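Local structure of (R)-specific secondary-alkylsulfatase (4AXH) at residues Q110-A115 with Q354-V359; L130-M135 with G248-T253; Y89-D94 with S104-A109; L117-V120 with L124-V127; A63-I68 with P358-D363. The protein hydrolyses (R)-secondary-alkyl sulfates with strict inversion of configuration, a zinc-dependent reaction that yields homochiral (S)-alcohols and sulfate. All coordinates share one frame; numbering follows the deposited sequence.

Contact 1: residues Q110-A115 with Q354-V359; sequences QLNNIA and QHNWPV. With ZN (zinc ion), chain C.
Two acceptors grip ND2 of Asn112, the carbonyl of Gly248 and the carboxylate of Asp246, while OD1 of the same amide faces Asn356 ND2 at 2.7 Å. This joins the C-terminal end of helix 103-111 to the loop that carries the zinc ligand His355 in the metallo-beta-lactamase fold. The planes lie only 28° apart, so the amides are nearly coplanar where OD1 approaches ND2. Asparagine suits both positions: at 112 it offers a donor and an acceptor on a short stem, and at 356 it tolerates the positive phi with which the loop bends. The apolar contact is made by Trp357 and Leu111. Leu111 lies over the rim of one indole face, at the CZ2-CH2-CZ3 end, with CB 3.5 Å from Trp357 CH2; Asn356 CB lies near the rim of the opposite face. CG of Trp357 sits between the backbone N and the carbonyl carbon (chi1 48°), a torsion that turns the indole back toward the helix; Asn112 OD1 then meets the ring edge, 3.4 Å from Trp357 CZ3. The helix leads into a type I turn, in which Ile114 N bonds Leu111 O at 3.0 Å. Immediately before Asn356, His355 shares its zinc with Asp183, His184 and Asp310: NE2 of His355 binds the metal at 2.0 Å, and water 1 lies 2.1 Å from the zinc ion.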
# COMPACT_ATOMS: atom_id res chain seq x y z
N GLN A 110 24.25 6.37 -22.16
CA GLN A 110 25.30 5.86 -23.05
C GLN A 110 25.39 4.37 -23.03
O GLN A 110 25.63 3.78 -24.07
CB GLN A 110 26.68 6.45 -22.72
CG GLN A 110 26.84 7.91 -23.10
CD GLN A 110 28.25 8.34 -22.83
OE1 GLN A 110 28.66 8.51 -21.68
NE2 GLN A 110 29.04 8.46 -23.88
N LEU A 111 25.23 3.77 -21.85
CA LEU A 111 25.29 2.32 -21.68
C LEU A 111 24.10 1.68 -22.39
O LEU A 111 24.26 0.72 -23.13
CB LEU A 111 25.32 1.96 -20.18
CG LEU A 111 26.67 2.11 -19.45
CD1 LEU A 111 26.48 2.25 -17.96
CD2 LEU A 111 27.55 0.95 -19.71
N ASN A 112 22.92 2.26 -22.21
CA ASN A 112 21.64 1.81 -22.78
C ASN A 112 21.58 1.93 -24.30
O ASN A 112 20.61 1.47 -24.91
CB ASN A 112 20.46 2.51 -22.07
CG ASN A 112 20.16 1.98 -20.69
OD1 ASN A 112 20.38 0.80 -20.41
ND2 ASN A 112 19.64 2.82 -19.80
N ASN A 113 22.61 2.55 -24.90
CA ASN A 113 22.78 2.73 -26.34
C ASN A 113 23.48 1.52 -26.94
O ASN A 113 23.39 1.31 -28.16
CB ASN A 113 23.57 3.98 -26.65
CG ASN A 113 22.83 5.26 -26.54
OD1 ASN A 113 23.20 6.14 -25.78
ND2 ASN A 113 21.88 5.47 -27.39
N ILE A 114 24.19 0.74 -26.10
CA ILE A 114 24.90 -0.47 -26.54
C ILE A 114 23.85 -1.53 -26.88
O ILE A 114 23.45 -2.32 -26.01
CB ILE A 114 26.08 -0.93 -25.62
CG1 ILE A 114 27.16 0.18 -25.54
CG2 ILE A 114 26.74 -2.21 -26.14
CD1 ILE A 114 27.63 0.56 -24.15
N ALA A 115 23.35 -1.47 -28.13
CA ALA A 115 22.27 -2.32 -28.66
C ALA A 115 22.73 -3.34 -29.68
O ALA A 115 23.73 -3.12 -30.39
CB ALA A 115 21.17 -1.46 -29.26
N GLN A 354 16.93 -9.28 -17.80
CA GLN A 354 15.97 -9.01 -18.86
C GLN A 354 15.84 -7.50 -19.15
O GLN A 354 15.00 -7.05 -19.94
CB GLN A 354 14.64 -9.75 -18.61
CG GLN A 354 14.81 -11.27 -18.46
CD GLN A 354 15.31 -11.90 -19.76
OE1 GLN A 354 16.50 -12.13 -19.98
NE2 GLN A 354 14.40 -12.18 -20.66
N HIS A 355 16.71 -6.73 -18.53
CA HIS A 355 16.93 -5.32 -18.77
C HIS A 355 18.39 -5.17 -18.54
O HIS A 355 18.91 -5.74 -17.59
CB HIS A 355 16.16 -4.43 -17.79
CG HIS A 355 14.71 -4.37 -18.06
ND1 HIS A 355 14.22 -3.78 -19.19
CD2 HIS A 355 13.68 -4.87 -17.34
CE1 HIS A 355 12.92 -3.91 -19.13
NE2 HIS A 355 12.55 -4.56 -18.03
N ASN A 356 19.08 -4.42 -19.43
CA ASN A 356 20.52 -4.10 -19.33
C ASN A 356 21.53 -5.23 -19.51
O ASN A 356 21.17 -6.35 -19.87
CB ASN A 356 20.83 -3.27 -18.10
CG ASN A 356 19.83 -2.19 -17.83
OD1 ASN A 356 19.00 -2.32 -16.93
ND2 ASN A 356 19.89 -1.11 -18.57
N TRP A 357 22.80 -4.91 -19.26
CA TRP A 357 24.00 -5.71 -19.49
C TRP A 357 24.28 -6.77 -18.42
O TRP A 357 23.86 -6.61 -17.26
CB TRP A 357 25.23 -4.78 -19.67
CG TRP A 357 25.32 -3.74 -18.62
CD1 TRP A 357 25.89 -3.86 -17.39
CD2 TRP A 357 24.59 -2.51 -18.61
NE1 TRP A 357 25.63 -2.72 -16.65
CE2 TRP A 357 24.83 -1.89 -17.37
CE3 TRP A 357 23.75 -1.86 -19.55
CZ2 TRP A 357 24.29 -0.63 -17.04
CZ3 TRP A 357 23.18 -0.64 -19.21
CH2 TRP A 357 23.46 -0.03 -17.98
N PRO A 358 25.11 -7.79 -18.77
CA PRO A 358 25.46 -8.81 -17.78
C PRO A 358 26.60 -8.41 -16.84
O PRO A 358 27.37 -7.54 -17.17
CB PRO A 358 25.91 -10.00 -18.67
CG PRO A 358 25.60 -9.62 -20.08
CD PRO A 358 25.68 -8.14 -20.08
N VAL A 359 26.74 -9.03 -15.67
CA VAL A 359 27.89 -8.80 -14.80
C VAL A 359 28.72 -10.08 -14.81
O VAL A 359 28.17 -11.14 -14.58
CB VAL A 359 27.58 -8.22 -13.39
CG1 VAL A 359 26.67 -9.12 -12.58
CG2 VAL A 359 28.87 -7.91 -12.61
ZN ZN C . 10.93 -5.62 -17.58
O HOH W 1 9.15 -5.16 -16.56

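Contact 2: residues L130-M135 with G248-T253; sequences LDPANM and GLFKTT
The backbones of Pro132 and Phe250 approach to 4.9 Å between their CA atoms, bringing together two loops that have no regular helix or strand at this point. The first is bent by an Asx turn: Ala133 N donates to Asp131 OD2 over 3.0 Å, almost straight at 168°, and reaches that oxygen on its anti side. Aspartate is apt here because its short carboxylate can turn back on its own chain while Thr151 and Thr155 also bind it. Between the loops lies water 2, placed to donate to Leu249 O at 2.7 Å and to Pro132 O at 3.1 Å, although other acceptors compete for its two protons. The side-chain contact is a CH-pi interaction. Pro132 CB stands over one face of the Phe250 ring, 3.8 Å from its centroid and 17° off the normal. The ring is presented by a chi1 of 41°, which keeps CG between backbone N and carbonyl carbon. Proline's rigid ring holds CB over the aromatic face, and Pro132 CG reaches on to Thr252 O at 3.5 Å. Pro132 also packs against the zinc ligand His355, and Ala133 touches Asp183 and His184. These are loops of the metallo-beta-lactamase fold, which surround its dinuclear zinc site; the side chain of Phe250 comes to about 6 Å from a zinc ion.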
# COMPACT_ATOMS: atom_id res chain seq x y z
N LEU A 130 16.66 -3.47 -28.56
CA LEU A 130 15.75 -3.47 -29.70
C LEU A 130 14.33 -3.35 -29.14
O LEU A 130 13.38 -3.53 -29.89
CB LEU A 130 15.95 -4.76 -30.52
CG LEU A 130 17.00 -4.72 -31.64
CD1 LEU A 130 18.39 -4.91 -31.11
CD2 LEU A 130 16.77 -5.81 -32.63
N ASP A 131 14.21 -2.98 -27.83
CA ASP A 131 12.96 -2.92 -27.04
C ASP A 131 13.30 -2.47 -25.61
O ASP A 131 14.43 -2.69 -25.16
CB ASP A 131 12.42 -4.39 -26.94
CG ASP A 131 11.04 -4.62 -26.33
OD1 ASP A 131 10.05 -4.63 -27.09
OD2 ASP A 131 10.97 -4.90 -25.12
N PRO A 132 12.31 -1.98 -24.80
CA PRO A 132 12.59 -1.74 -23.38
C PRO A 132 13.25 -2.93 -22.64
O PRO A 132 14.06 -2.74 -21.75
CB PRO A 132 11.19 -1.46 -22.82
CG PRO A 132 10.45 -0.84 -23.93
CD PRO A 132 10.90 -1.62 -25.11
N ALA A 133 12.91 -4.17 -23.02
CA ALA A 133 13.47 -5.36 -22.39
C ALA A 133 14.45 -6.15 -23.29
O ALA A 133 14.74 -5.73 -24.41
CB ALA A 133 12.34 -6.25 -21.89
N ASN A 134 15.00 -7.25 -22.77
CA ASN A 134 15.93 -8.13 -23.45
C ASN A 134 15.30 -9.50 -23.69
O ASN A 134 14.40 -9.92 -22.93
CB ASN A 134 17.22 -8.35 -22.60
CG ASN A 134 17.94 -7.10 -22.16
OD1 ASN A 134 17.82 -6.00 -22.74
ND2 ASN A 134 18.73 -7.25 -21.12
N MET A 135 15.83 -10.20 -24.72
CA MET A 135 15.44 -11.57 -25.07
C MET A 135 16.70 -12.43 -24.92
O MET A 135 17.73 -12.15 -25.53
CB MET A 135 14.92 -11.60 -26.54
CG MET A 135 14.38 -12.97 -27.00
SD MET A 135 14.21 -13.10 -28.82
CE MET A 135 12.73 -12.06 -29.10
N GLY A 248 16.33 4.89 -17.91
CA GLY A 248 16.99 4.17 -16.83
C GLY A 248 17.31 2.75 -17.17
O GLY A 248 18.48 2.42 -17.32
N LEU A 249 16.27 1.91 -17.31
CA LEU A 249 16.45 0.50 -17.64
C LEU A 249 16.34 0.21 -19.13
O LEU A 249 16.41 -0.95 -19.54
CB LEU A 249 15.46 -0.37 -16.85
CG LEU A 249 15.50 -0.26 -15.34
CD1 LEU A 249 14.35 -1.02 -14.73
CD2 LEU A 249 16.84 -0.75 -14.80
N PHE A 250 16.10 1.27 -19.92
CA PHE A 250 15.96 1.27 -21.40
C PHE A 250 15.92 2.69 -21.89
O PHE A 250 15.98 3.61 -21.09
CB PHE A 250 14.71 0.51 -21.87
CG PHE A 250 13.47 0.75 -21.05
CD1 PHE A 250 12.65 1.85 -21.30
CD2 PHE A 250 13.14 -0.09 -19.99
CE1 PHE A 250 11.56 2.12 -20.50
CE2 PHE A 250 12.03 0.17 -19.19
CZ PHE A 250 11.26 1.28 -19.45
N LYS A 251 15.80 2.87 -23.20
CA LYS A 251 15.76 4.21 -23.80
C LYS A 251 14.40 4.89 -23.63
O LYS A 251 14.35 6.01 -23.12
CB LYS A 251 16.19 4.17 -25.28
CG LYS A 251 17.58 3.57 -25.60
CD LYS A 251 18.75 4.19 -24.84
CE LYS A 251 19.13 5.60 -25.25
NZ LYS A 251 19.63 6.38 -24.09
N THR A 252 13.30 4.22 -24.03
CA THR A 252 11.92 4.74 -24.02
C THR A 252 10.98 3.56 -24.26
O THR A 252 11.47 2.45 -24.49
CB THR A 252 11.72 5.82 -25.15
OG1 THR A 252 10.36 6.33 -25.15
CG2 THR A 252 12.12 5.30 -26.54
N THR A 253 9.65 3.80 -24.24
CA THR A 253 8.67 2.76 -24.56
C THR A 253 8.44 2.65 -26.05
O THR A 253 8.57 3.63 -26.80
CB THR A 253 7.33 2.90 -23.77
OG1 THR A 253 6.75 4.19 -23.98
CG2 THR A 253 7.48 2.57 -22.28
O HOH W 2 17.11 -2.82 -21.38

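Contact 3: residues Y89-D94 with S104-A109; sequences YQFLND and SLWRQA. Unlike the reference sequence in segment 104-109: Arg107 (reference His).
A short 3-10 turn, residues 90-92, packs here against one flank of helix 103-111, with Leu92 meeting Trp106 and Ala109. Trp106 and Ala109 are three residues apart on the helix and so present neighbouring positions on the same side, a broad aromatic surface next to a small methyl. Leu92 uses both. In the conformer of Trp106 described here, one of two modelled, Leu92 CD2 stands almost squarely over the six-membered ring, 3.5 Å from the centroid and 7° off the normal, in a CH-pi contact; Leu92 CD1 comes within 3.8 Å of Ala109 CB. A branched leucine is well chosen, since CD2 covers the ring and, with CD1, also touches Ala109 CB, and alanine's small size lets the turn come close. CG of Trp106 is anti to the backbone N (chi1 -174°), which swings the indole across toward the turn. Phe91 meets the far end of that indole: CH2 of Trp106 lies near the plane of the phenyl ring, at its edge, with Phe91 CD2 4.2 Å away. The backbones stay regular beneath the contact. Leu92 N bonds Tyr89 O at 3.2 Å in the three-residue step of a 3-10 turn, whereas Ala109 N bonds Leu105 O at 2.8 Å as in an alpha helix. Lys251, from another loop, makes a cation-pi contact with Tyr89 and donates to Ala109 O. Leu105 packs on helix 515-529, and Gln108 touches Glu59 of helix 58-64.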
# COMPACT_ATOMS: atom_id res chain seq x y z
N TYR A 89 19.02 8.66 -30.58
CA TYR A 89 19.93 8.83 -29.46
C TYR A 89 21.41 8.94 -29.84
O TYR A 89 22.28 8.74 -29.00
CB TYR A 89 19.68 7.74 -28.41
CG TYR A 89 18.28 7.76 -27.85
CD1 TYR A 89 17.90 8.68 -26.88
CD2 TYR A 89 17.32 6.86 -28.31
CE1 TYR A 89 16.59 8.72 -26.38
CE2 TYR A 89 16.01 6.89 -27.82
CZ TYR A 89 15.64 7.83 -26.87
OH TYR A 89 14.36 7.86 -26.39
N GLN A 90 21.69 9.33 -31.10
CA GLN A 90 23.04 9.51 -31.66
C GLN A 90 23.89 10.55 -30.91
O GLN A 90 25.10 10.34 -30.75
CB GLN A 90 22.96 9.85 -33.14
CG GLN A 90 24.19 9.39 -33.91
CD GLN A 90 23.97 8.08 -34.60
OE1 GLN A 90 23.81 8.03 -35.83
NE2 GLN A 90 23.95 6.98 -33.84
N PHE A 91 23.26 11.64 -30.42
CA PHE A 91 23.90 12.71 -29.65
C PHE A 91 24.66 12.22 -28.41
O PHE A 91 25.54 12.93 -27.90
CB PHE A 91 22.86 13.79 -29.26
CG PHE A 91 21.73 13.28 -28.39
CD1 PHE A 91 20.63 12.64 -28.95
CD2 PHE A 91 21.75 13.46 -27.03
CE1 PHE A 91 19.58 12.18 -28.15
CE2 PHE A 91 20.70 13.00 -26.23
CZ PHE A 91 19.63 12.34 -26.79
N LEU A 92 24.33 11.00 -27.93
CA LEU A 92 24.92 10.41 -26.73
C LEU A 92 26.23 9.71 -26.99
O LEU A 92 27.07 9.63 -26.09
CB LEU A 92 23.94 9.42 -26.06
CG LEU A 92 22.72 10.01 -25.42
CD1 LEU A 92 21.64 8.96 -25.22
CD2 LEU A 92 23.07 10.72 -24.12
N ASN A 93 26.38 9.14 -28.19
CA ASN A 93 27.52 8.32 -28.56
C ASN A 93 28.92 8.92 -28.58
O ASN A 93 29.21 9.86 -29.34
CB ASN A 93 27.24 7.50 -29.82
CG ASN A 93 26.29 6.34 -29.64
OD1 ASN A 93 26.17 5.84 -28.41
ND2 ASN A 93 25.70 5.85 -30.61
N ASP A 94 29.80 8.28 -27.76
CA ASP A 94 31.23 8.56 -27.60
C ASP A 94 31.53 10.07 -27.46
O ASP A 94 32.28 10.67 -28.25
CB ASP A 94 32.06 7.86 -28.72
CG ASP A 94 31.97 6.33 -28.73
OD1 ASP A 94 32.24 5.71 -27.66
OD2 ASP A 94 31.65 5.76 -29.80
N SER A 104 25.70 11.55 -14.53
CA SER A 104 25.40 10.17 -14.13
C SER A 104 24.29 9.58 -15.02
O SER A 104 24.38 8.44 -15.43
CB SER A 104 24.97 10.13 -12.67
OG SER A 104 24.80 8.81 -12.19
N LEU A 105 23.23 10.39 -15.31
CA LEU A 105 22.11 10.02 -16.17
C LEU A 105 22.65 9.74 -17.60
O LEU A 105 22.27 8.73 -18.21
CB LEU A 105 21.04 11.11 -16.19
CG LEU A 105 19.75 10.81 -17.03
CD1 LEU A 105 19.23 9.37 -16.87
CD2 LEU A 105 18.65 11.77 -16.68
N TRP A 106 23.54 10.63 -18.09
CA TRP A 106 24.19 10.54 -19.39
C TRP A 106 25.03 9.25 -19.49
O TRP A 106 25.13 8.68 -20.57
CB TRP A 106 25.08 11.78 -19.57
CG TRP A 106 25.71 11.91 -20.92
CD1 TRP A 106 26.87 11.35 -21.33
CD2 TRP A 106 25.25 12.72 -22.01
NE1 TRP A 106 27.15 11.72 -22.62
CE2 TRP A 106 26.18 12.58 -23.06
CE3 TRP A 106 24.14 13.58 -22.20
CZ2 TRP A 106 26.04 13.26 -24.28
CZ3 TRP A 106 24.00 14.23 -23.42
CH2 TRP A 106 24.95 14.07 -24.44
N ARG A 107 25.67 8.83 -18.40
CA ARG A 107 26.51 7.65 -18.31
C ARG A 107 25.61 6.44 -18.57
O ARG A 107 25.98 5.58 -19.38
CB ARG A 107 27.09 7.56 -16.87
CG ARG A 107 28.46 6.94 -16.79
CD ARG A 107 28.37 5.50 -16.45
NE ARG A 107 29.67 4.89 -16.73
CZ ARG A 107 30.04 3.68 -16.31
NH1 ARG A 107 29.22 2.95 -15.56
NH2 ARG A 107 31.24 3.20 -16.61
N GLN A 108 24.42 6.38 -17.90
CA GLN A 108 23.45 5.29 -18.03
C GLN A 108 22.83 5.33 -19.41
O GLN A 108 22.65 4.26 -20.02
CB GLN A 108 22.36 5.41 -16.95
CG GLN A 108 21.59 4.12 -16.71
CD GLN A 108 22.30 3.04 -15.97
OE1 GLN A 108 23.49 3.11 -15.64
NE2 GLN A 108 21.58 2.03 -15.65
N ALA A 109 22.55 6.54 -19.93
CA ALA A 109 22.01 6.77 -21.26
C ALA A 109 22.93 6.15 -22.30
O ALA A 109 22.46 5.42 -23.16
CB ALA A 109 21.85 8.27 -21.52

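Contact 4: residues L117-V120 with L124-V127; sequences LFEV and LYQV
Phe118 and Gln126 are joined by backbone bonds in both directions, Phe118 N to Gln126 O and Gln126 N to Phe118 O, each 2.9 Å, forming the hydrogen-bonded pair of an antiparallel ladder. Toward the turn, Val120 N gives a straighter bond to Leu124 O, 2.8 Å long with an angle of 171° at the hydrogen. Leu117 with Val127 and Glu119 with Tyr125 are the non-hydrogen-bonded pairs. Weaker CA-H...O contacts supplement the ladder, among them Tyr125 CA to Phe118 O at 3.2 Å. Apolar contacts occupy the face that bears Leu117, where Leu117 CD1 lies 3.9 Å from both Tyr125 CB and Val127 CG2. Beta-branched Val127 suits an extended strand, and both Leu117 and Val127 pack on helix 153-164. On the same face Glu119 runs alongside Tyr125, both pointing the same way. With CG anti to the backbone N (chi1 -168°) and the chain extended beyond it, the glutamate lays its methylenes against the ring and brings Glu119 OE2 to 3.1 Å from Tyr125 OH. The other face carries Phe118, whose ring edge meets Gln126 O in plane and whose pi cloud receives Arg128. Val120 packs on strand 350-352 of the second sheet. The hairpin thus lies between a helix on one face and the second sheet on the other, as in the alpha-beta-beta-alpha sandwich of metallo-beta-lactamases.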
# COMPACT_ATOMS: atom_id res chain seq x y z
N LEU A 117 23.00 -7.81 -30.91
CA LEU A 117 23.09 -9.24 -30.59
C LEU A 117 24.40 -9.44 -29.88
O LEU A 117 25.41 -8.88 -30.31
CB LEU A 117 22.97 -10.13 -31.86
CG LEU A 117 23.17 -11.65 -31.66
CD1 LEU A 117 22.08 -12.24 -30.81
CD2 LEU A 117 23.35 -12.37 -32.99
N PHE A 118 24.40 -10.21 -28.79
CA PHE A 118 25.58 -10.42 -27.97
C PHE A 118 25.72 -11.85 -27.52
O PHE A 118 24.76 -12.40 -26.97
CB PHE A 118 25.48 -9.56 -26.70
CG PHE A 118 25.28 -8.08 -26.86
CD1 PHE A 118 24.00 -7.55 -27.01
CD2 PHE A 118 26.35 -7.20 -26.76
CE1 PHE A 118 23.82 -6.18 -27.13
CE2 PHE A 118 26.16 -5.83 -26.90
CZ PHE A 118 24.89 -5.33 -27.06
N GLU A 119 26.94 -12.42 -27.60
CA GLU A 119 27.22 -13.75 -27.05
C GLU A 119 27.57 -13.60 -25.57
O GLU A 119 28.31 -12.70 -25.22
CB GLU A 119 28.37 -14.43 -27.80
CG GLU A 119 28.56 -15.91 -27.52
CD GLU A 119 29.63 -16.58 -28.36
OE1 GLU A 119 30.74 -16.02 -28.49
OE2 GLU A 119 29.35 -17.68 -28.90
N VAL A 120 27.00 -14.43 -24.71
CA VAL A 120 27.29 -14.44 -23.28
C VAL A 120 28.30 -15.57 -23.09
O VAL A 120 29.33 -15.41 -22.45
CB VAL A 120 26.03 -14.63 -22.40
CG1 VAL A 120 26.39 -14.73 -20.91
CG2 VAL A 120 25.01 -13.52 -22.65
N LEU A 124 24.62 -19.40 -26.09
CA LEU A 124 23.89 -18.48 -25.21
C LEU A 124 24.07 -17.02 -25.64
O LEU A 124 25.16 -16.45 -25.48
CB LEU A 124 24.31 -18.68 -23.76
CG LEU A 124 23.43 -18.07 -22.70
CD1 LEU A 124 22.13 -18.85 -22.56
CD2 LEU A 124 24.14 -18.02 -21.35
N TYR A 125 23.01 -16.44 -26.20
CA TYR A 125 23.00 -15.10 -26.74
C TYR A 125 21.91 -14.22 -26.12
O TYR A 125 21.03 -14.71 -25.40
CB TYR A 125 22.88 -15.13 -28.28
CG TYR A 125 23.94 -15.99 -28.93
CD1 TYR A 125 23.81 -17.37 -28.99
CD2 TYR A 125 25.09 -15.42 -29.47
CE1 TYR A 125 24.81 -18.17 -29.52
CE2 TYR A 125 26.07 -16.22 -30.07
CZ TYR A 125 25.93 -17.59 -30.08
OH TYR A 125 26.91 -18.39 -30.63
N GLN A 126 21.99 -12.92 -26.39
CA GLN A 126 21.05 -11.97 -25.87
C GLN A 126 20.85 -10.86 -26.87
O GLN A 126 21.82 -10.42 -27.51
CB GLN A 126 21.60 -11.42 -24.55
CG GLN A 126 20.54 -11.07 -23.52
CD GLN A 126 21.10 -11.09 -22.11
OE1 GLN A 126 20.29 -11.56 -21.18
NE2 GLN A 126 22.20 -10.60 -21.83
N VAL A 127 19.59 -10.43 -27.04
CA VAL A 127 19.25 -9.29 -27.88
C VAL A 127 18.82 -8.23 -26.90
O VAL A 127 17.87 -8.41 -26.11
CB VAL A 127 18.17 -9.56 -28.96
CG1 VAL A 127 17.93 -8.31 -29.81
CG2 VAL A 127 18.56 -10.74 -29.86

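Contact 5: residues A63-I68 with P358-D363; sequences AKRGLI and PVWGGD
Arg65 extends fully toward Trp360, with CG anti to the backbone N (chi1 -176°) and the chain straight from there to NE, so that its whole length can be laid across the indole. Trp360 answers with CG beside its own backbone N (chi1 -36°), turning one ring face to the arginine. The guanidinium lies nearly flat on that face, its plane at 22° to the ring and Arg65 CZ 4.1 Å from the centroid of the six-membered ring of Trp360, a stacked cation-pi pair. Nearest of all is NH1 of Arg65, 3.4 Å from Trp360 CG. The aliphatic stem takes part too: Arg65 CD stands over the five-membered ring, 4.0 Å from its centroid, and Arg65 CG is 3.7 Å from Trp360 CZ2. Pro358 CB lies near the rim of the opposite face of the indole. Glycines at positive phi shape both chains: Gly66 holds the third position of a type II turn from Lys64 to Leu67, and Gly361 the N-cap of helix 362-388. The contact thus links the turn between helix 58-64 and strand 67-70 to strand 359-360, an outermost strand of the second sheet; Val120 and Val350 also touch the indole. Arginine suits this surface position because stacking covers its flat face and methylenes while its N-H groups, directed in the guanidinium plane, probably remain able to bind water, and the electron-rich ring is likely to stabilise the positive charge.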
# COMPACT_ATOMS: atom_id res chain seq x y z
N ALA A 63 29.04 -4.04 -21.13
CA ALA A 63 28.01 -3.86 -22.13
C ALA A 63 28.53 -4.18 -23.53
O ALA A 63 27.81 -4.80 -24.30
CB ALA A 63 27.45 -2.44 -22.06
N LYS A 64 29.77 -3.75 -23.89
CA LYS A 64 30.36 -3.92 -25.21
C LYS A 64 30.87 -5.34 -25.47
O LYS A 64 31.09 -5.71 -26.63
CB LYS A 64 31.48 -2.90 -25.44
CG LYS A 64 30.99 -1.45 -25.53
CD LYS A 64 32.11 -0.45 -25.45
CE LYS A 64 31.64 0.96 -25.63
NZ LYS A 64 32.75 1.93 -25.46
N ARG A 65 31.02 -6.14 -24.38
CA ARG A 65 31.51 -7.51 -24.42
C ARG A 65 30.50 -8.43 -25.02
O ARG A 65 29.33 -8.43 -24.61
CB ARG A 65 31.93 -7.98 -23.00
CG ARG A 65 32.55 -9.38 -22.94
CD ARG A 65 33.29 -9.68 -21.65
NE ARG A 65 33.71 -11.09 -21.62
CZ ARG A 65 34.07 -11.78 -20.54
NH1 ARG A 65 34.10 -11.19 -19.35
NH2 ARG A 65 34.38 -13.06 -20.63
N GLY A 66 30.97 -9.24 -25.96
CA GLY A 66 30.15 -10.22 -26.64
C GLY A 66 29.42 -9.71 -27.87
O GLY A 66 28.76 -10.49 -28.55
N LEU A 67 29.55 -8.40 -28.18
CA LEU A 67 28.89 -7.76 -29.32
C LEU A 67 29.26 -8.44 -30.61
O LEU A 67 30.43 -8.40 -31.04
CB LEU A 67 29.14 -6.23 -29.39
CG LEU A 67 28.51 -5.49 -30.59
CD1 LEU A 67 27.01 -5.50 -30.53
CD2 LEU A 67 28.96 -4.08 -30.65
N ILE A 68 28.27 -9.11 -31.20
CA ILE A 68 28.36 -9.82 -32.47
C ILE A 68 27.89 -8.90 -33.59
O ILE A 68 28.58 -8.80 -34.61
CB ILE A 68 27.53 -11.13 -32.38
CG1 ILE A 68 28.34 -12.22 -31.66
CG2 ILE A 68 27.06 -11.62 -33.77
CD1 ILE A 68 27.51 -13.11 -30.94
N PRO A 358 25.11 -7.79 -18.77
CA PRO A 358 25.46 -8.81 -17.78
C PRO A 358 26.60 -8.41 -16.84
O PRO A 358 27.37 -7.54 -17.17
CB PRO A 358 25.91 -10.00 -18.67
CG PRO A 358 25.60 -9.62 -20.08
CD PRO A 358 25.68 -8.14 -20.08
N VAL A 359 26.74 -9.03 -15.67
CA VAL A 359 27.89 -8.80 -14.80
C VAL A 359 28.72 -10.08 -14.81
O VAL A 359 28.17 -11.14 -14.58
CB VAL A 359 27.58 -8.22 -13.39
CG1 VAL A 359 26.67 -9.12 -12.58
CG2 VAL A 359 28.87 -7.91 -12.61
N TRP A 360 30.01 -10.00 -15.17
CA TRP A 360 30.89 -11.18 -15.33
C TRP A 360 31.79 -11.46 -14.13
O TRP A 360 32.25 -10.52 -13.48
CB TRP A 360 31.78 -11.06 -16.58
CG TRP A 360 31.15 -10.41 -17.78
CD1 TRP A 360 30.96 -9.07 -17.97
CD2 TRP A 360 30.57 -11.06 -18.92
NE1 TRP A 360 30.29 -8.85 -19.15
CE2 TRP A 360 30.11 -10.05 -19.79
CE3 TRP A 360 30.46 -12.41 -19.33
CZ2 TRP A 360 29.49 -10.34 -21.01
CZ3 TRP A 360 29.84 -12.69 -20.54
CH2 TRP A 360 29.34 -11.67 -21.35
N GLY A 361 32.09 -12.73 -13.91
CA GLY A 361 32.98 -13.18 -12.84
C GLY A 361 32.25 -13.36 -11.54
O GLY A 361 31.63 -12.42 -11.06
N GLY A 362 32.35 -14.57 -10.98
CA GLY A 362 31.71 -14.99 -9.74
C GLY A 362 31.80 -13.97 -8.64
O GLY A 362 30.79 -13.69 -7.99
N ASP A 363 33.01 -13.40 -8.44
CA ASP A 363 33.23 -12.41 -7.39
C ASP A 363 32.46 -11.11 -7.62
O ASP A 363 31.86 -10.60 -6.65
CB ASP A 363 34.72 -12.20 -7.09
CG ASP A 363 35.35 -13.36 -6.33
OD1 ASP A 363 34.92 -13.61 -5.17
OD2 ASP A 363 36.26 -14.01 -6.89

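Overall arrangement
Contacts 1 to 4 are buried, whereas contact 5 lies at the surface and relies on a cation-pi stack. Contact 4 is the one built on a backbone ladder; the others rest mainly on side chains, with a water between carbonyls in contact 2. Contacts 1 and 2 flank the zinc site, linked through Asn112 and by the backbones of Gln354 and Asn134, and combine polar groups with ring faces; contact 3, away from the annotated sites, is apolar. Helix 103-111 serves contacts 1 and 3, and contacts 2 and 3 touch through Lys251. Contacts 1 and 5 share Pro358 and Val359. Strands 67-70 and 116-119 are sheet neighbours, tying contact 5 to contact 4 through Glu119 N and Gly66 O.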